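Local coordinates for protein type C neurotoxin (Clostridium botulinum, PDB 3PME) that probably binds gangliosides and phospholipid at the nerve-cell surface, being the receptor-binding domain of a botulinum C/D mosaic neurotoxin, at residues 142-153 against 157-168. Numbering follows the deposited sequence.
Sequences FVTITNNIMGYM and INGELKQSERIE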
# COMPACT_ATOMS: atom_id res chain seq x y z
N PHE A 142 -6.87 0.76 4.62
CA PHE A 142 -8.32 0.83 4.49
C PHE A 142 -8.97 1.13 5.84
O PHE A 142 -8.76 0.41 6.83
CB PHE A 142 -8.85 -0.48 3.91
CG PHE A 142 -10.34 -0.52 3.74
CD1 PHE A 142 -10.99 0.43 2.97
CD2 PHE A 142 -11.09 -1.53 4.34
CE1 PHE A 142 -12.37 0.40 2.80
CE2 PHE A 142 -12.47 -1.57 4.17
CZ PHE A 142 -13.11 -0.61 3.40
N VAL A 143 -9.75 2.20 5.88
CA VAL A 143 -10.43 2.62 7.10
C VAL A 143 -11.92 2.36 6.98
O VAL A 143 -12.52 2.57 5.92
CB VAL A 143 -10.20 4.13 7.36
CG1 VAL A 143 -11.00 4.62 8.59
CG2 VAL A 143 -8.71 4.43 7.52
N THR A 144 -12.52 1.90 8.07
CA THR A 144 -13.97 1.81 8.12
C THR A 144 -14.42 2.20 9.50
O THR A 144 -13.94 1.65 10.51
CB THR A 144 -14.51 0.41 7.81
OG1 THR A 144 -13.85 -0.12 6.65
CG2 THR A 144 -16.01 0.48 7.54
N ILE A 145 -15.34 3.15 9.55
CA ILE A 145 -15.95 3.57 10.81
C ILE A 145 -17.41 3.16 10.78
O ILE A 145 -18.12 3.50 9.84
CB ILE A 145 -15.93 5.10 10.96
CG1 ILE A 145 -14.53 5.68 10.71
CG2 ILE A 145 -16.44 5.50 12.36
CD1 ILE A 145 -13.54 5.25 11.69
N THR A 146 -17.86 2.42 11.80
CA THR A 146 -19.31 2.18 11.93
C THR A 146 -19.83 2.98 13.12
O THR A 146 -19.12 3.17 14.12
CB THR A 146 -19.67 0.68 12.07
OG1 THR A 146 -19.16 0.15 13.30
CG2 THR A 146 -19.11 -0.14 10.90
N ASN A 147 -21.05 3.47 13.00
CA ASN A 147 -21.66 4.29 14.04
C ASN A 147 -23.05 3.77 14.34
O ASN A 147 -23.83 3.56 13.43
CB ASN A 147 -21.78 5.75 13.59
CG ASN A 147 -20.44 6.36 13.21
OD1 ASN A 147 -19.67 6.76 14.08
ND2 ASN A 147 -20.18 6.45 11.92
N ASN A 148 -23.35 3.58 15.61
CA ASN A 148 -24.72 3.26 15.99
C ASN A 148 -25.11 4.03 17.24
O ASN A 148 -24.50 3.88 18.30
CB ASN A 148 -24.91 1.75 16.18
CG ASN A 148 -26.37 1.34 16.13
OD1 ASN A 148 -27.22 1.95 16.79
ND2 ASN A 148 -26.68 0.33 15.33
N ILE A 149 -26.12 4.87 17.08
CA ILE A 149 -26.56 5.74 18.15
C ILE A 149 -27.05 4.95 19.36
O ILE A 149 -27.15 5.48 20.46
CB ILE A 149 -27.66 6.70 17.65
CG1 ILE A 149 -27.76 7.92 18.55
CG2 ILE A 149 -28.99 5.97 17.51
CD1 ILE A 149 -26.45 8.67 18.67
N MET A 150 -27.30 3.66 19.16
CA MET A 150 -27.74 2.78 20.24
C MET A 150 -26.57 2.25 21.06
O MET A 150 -26.77 1.58 22.07
CB MET A 150 -28.56 1.62 19.71
CG MET A 150 -29.98 2.01 19.31
SD MET A 150 -30.88 0.64 18.55
CE MET A 150 -29.94 0.43 17.04
N GLY A 151 -25.35 2.54 20.63
CA GLY A 151 -24.21 2.04 21.37
C GLY A 151 -22.89 2.70 21.06
O GLY A 151 -22.45 3.60 21.79
N TYR A 152 -22.25 2.25 19.99
CA TYR A 152 -20.83 2.52 19.77
C TYR A 152 -20.48 2.98 18.38
O TYR A 152 -21.18 2.71 17.40
CB TYR A 152 -20.00 1.27 20.09
CG TYR A 152 -20.37 0.75 21.44
CD1 TYR A 152 -21.48 -0.06 21.59
CD2 TYR A 152 -19.67 1.13 22.57
CE1 TYR A 152 -21.87 -0.49 22.82
CE2 TYR A 152 -20.06 0.69 23.82
CZ TYR A 152 -21.16 -0.12 23.92
OH TYR A 152 -21.60 -0.59 25.13
N MET A 153 -19.38 3.70 18.30
CA MET A 153 -18.71 3.84 17.02
C MET A 153 -17.45 2.99 17.07
O MET A 153 -16.82 2.85 18.12
CB MET A 153 -18.44 5.30 16.69
CG MET A 153 -17.62 6.03 17.70
SD MET A 153 -17.50 7.75 17.19
CE MET A 153 -16.39 8.36 18.44
N ILE A 157 -9.41 -1.20 10.70
CA ILE A 157 -8.26 -0.95 9.82
C ILE A 157 -7.99 -2.23 9.03
O ILE A 157 -7.76 -3.30 9.60
CB ILE A 157 -6.99 -0.56 10.62
CG1 ILE A 157 -7.22 0.73 11.41
CG2 ILE A 157 -5.77 -0.41 9.66
CD1 ILE A 157 -7.50 1.95 10.53
N ASN A 158 -8.03 -2.10 7.71
CA ASN A 158 -7.85 -3.25 6.83
C ASN A 158 -8.77 -4.41 7.22
O ASN A 158 -8.37 -5.58 7.22
CB ASN A 158 -6.38 -3.66 6.78
CG ASN A 158 -5.51 -2.60 6.14
OD1 ASN A 158 -5.99 -1.80 5.35
ND2 ASN A 158 -4.23 -2.57 6.50
N GLY A 159 -10.00 -4.07 7.59
CA GLY A 159 -11.02 -5.08 7.84
C GLY A 159 -11.00 -5.66 9.25
O GLY A 159 -11.76 -6.58 9.55
N GLU A 160 -10.15 -5.12 10.11
CA GLU A 160 -10.01 -5.65 11.46
C GLU A 160 -10.35 -4.60 12.50
O GLU A 160 -9.82 -3.48 12.46
CB GLU A 160 -8.59 -6.17 11.68
CG GLU A 160 -8.19 -7.31 10.75
CD GLU A 160 -6.84 -7.90 11.10
OE1 GLU A 160 -5.92 -7.12 11.41
OE2 GLU A 160 -6.72 -9.14 11.09
N LEU A 161 -11.23 -4.94 13.44
CA LEU A 161 -11.60 -4.01 14.49
C LEU A 161 -10.40 -3.64 15.37
O LEU A 161 -9.68 -4.52 15.84
CB LEU A 161 -12.71 -4.61 15.34
CG LEU A 161 -13.16 -3.73 16.49
CD1 LEU A 161 -13.80 -2.43 15.97
CD2 LEU A 161 -14.15 -4.51 17.35
N LYS A 162 -10.19 -2.34 15.59
CA LYS A 162 -9.07 -1.88 16.41
C LYS A 162 -9.51 -1.17 17.68
O LYS A 162 -8.90 -1.33 18.74
CB LYS A 162 -8.15 -0.95 15.61
CG LYS A 162 -7.62 -1.57 14.34
CD LYS A 162 -6.63 -2.69 14.61
CE LYS A 162 -5.97 -3.15 13.31
NZ LYS A 162 -5.15 -4.38 13.53
N GLN A 163 -10.56 -0.35 17.57
CA GLN A 163 -10.99 0.49 18.68
C GLN A 163 -12.50 0.64 18.68
O GLN A 163 -13.15 0.57 17.63
CB GLN A 163 -10.37 1.89 18.56
CG GLN A 163 -8.84 1.91 18.58
CD GLN A 163 -8.28 1.81 19.99
OE1 GLN A 163 -7.63 0.81 20.34
NE2 GLN A 163 -8.51 2.83 20.79
N SER A 164 -13.06 0.85 19.86
CA SER A 164 -14.47 1.14 20.00
C SER A 164 -14.62 2.28 21.00
O SER A 164 -13.77 2.47 21.88
CB SER A 164 -15.22 -0.09 20.50
OG SER A 164 -16.62 0.16 20.61
N GLU A 165 -15.70 3.05 20.86
CA GLU A 165 -15.99 4.14 21.77
C GLU A 165 -17.50 4.29 21.93
O GLU A 165 -18.25 4.23 20.97
CB GLU A 165 -15.37 5.46 21.28
CG GLU A 165 -15.52 6.60 22.28
CD GLU A 165 -14.56 6.48 23.45
OE1 GLU A 165 -13.61 5.68 23.36
OE2 GLU A 165 -14.75 7.19 24.46
N ARG A 166 -17.93 4.47 23.17
CA ARG A 166 -19.34 4.59 23.46
C ARG A 166 -19.85 5.95 22.97
O ARG A 166 -19.20 6.97 23.20
CB ARG A 166 -19.56 4.44 24.96
CG ARG A 166 -20.99 4.40 25.40
CD ARG A 166 -21.05 3.94 26.86
NE ARG A 166 -20.32 4.82 27.76
CZ ARG A 166 -19.05 4.67 28.11
NH1 ARG A 166 -18.34 3.64 27.65
NH2 ARG A 166 -18.48 5.54 28.94
N ILE A 167 -20.99 5.96 22.29
CA ILE A 167 -21.59 7.22 21.86
C ILE A 167 -23.04 7.34 22.31
O ILE A 167 -23.66 8.38 22.12
CB ILE A 167 -21.49 7.44 20.33
CG1 ILE A 167 -22.14 6.28 19.56
CG2 ILE A 167 -20.04 7.64 19.90
CD1 ILE A 167 -22.33 6.56 18.09
N GLU A 168 -23.57 6.28 22.91
CA GLU A 168 -24.95 6.26 23.34
C GLU A 168 -25.18 7.30 24.43
O GLU A 168 -26.32 7.70 24.68
CB GLU A 168 -25.32 4.87 23.87
CG GLU A 168 -26.81 4.68 24.14
CD GLU A 168 -27.11 3.37 24.86
OE1 GLU A 168 -26.16 2.76 25.41
OE2 GLU A 168 -28.29 2.97 24.88
O HOH W 1 -11.27 -1.43 7.57
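The two ends of a three-stranded antiparallel meander, strands 141-148, 152-157 and 160-166, carry this contact: the middle strand separates the first and third along most of their length, and its own ends take part at the two turns. At one end N158, in the type I' turn I157-E160, grips F142 twice: its backbone N donates to F142 O (2.8 Å), and its OD1 accepts from F142 N at 170°, the donor tilted 26° from the amide carbonyl plane. N158 CB points away from the strand, but CG lies beside the residue's own backbone N, which brings OD1 back to F142 N. A water receives the G159 N-H, donates to F142 O and also meets T144 OG1, tying the turn to strand 141-148. V143 CG2 and I157 CD1 run side by side, 4.1 Å apart.

The meander belongs to the larger antiparallel sheet of the concanavalin-like N-terminal half of the receptor-binding domain; V143 reaches I109 and M153 reaches W111, both of strand 108-114 in the other sheet. At the opposite end, M153 and E165 form a hydrogen-bonded antiparallel pair, M153 N to E165 O (2.9 Å) and E165 N to M153 O (3.0 Å). Beyond it, G151 O takes a straight bond from I167 N (2.8 Å) and a weak one from E168 N. I167 packs in two directions: CG2 meets M153 CG at 3.6 Å, the two side chains crossing at about a right angle, while CG1, set between backbone N and carbonyl carbon (chi1 57°), directs CD1 to N148 O (3.5 Å). The Y152 ring lies obliquely against R166 CA and S164 OG. N148 OD1 accepts M150 N, an Asx turn within the type I turn N148-G151.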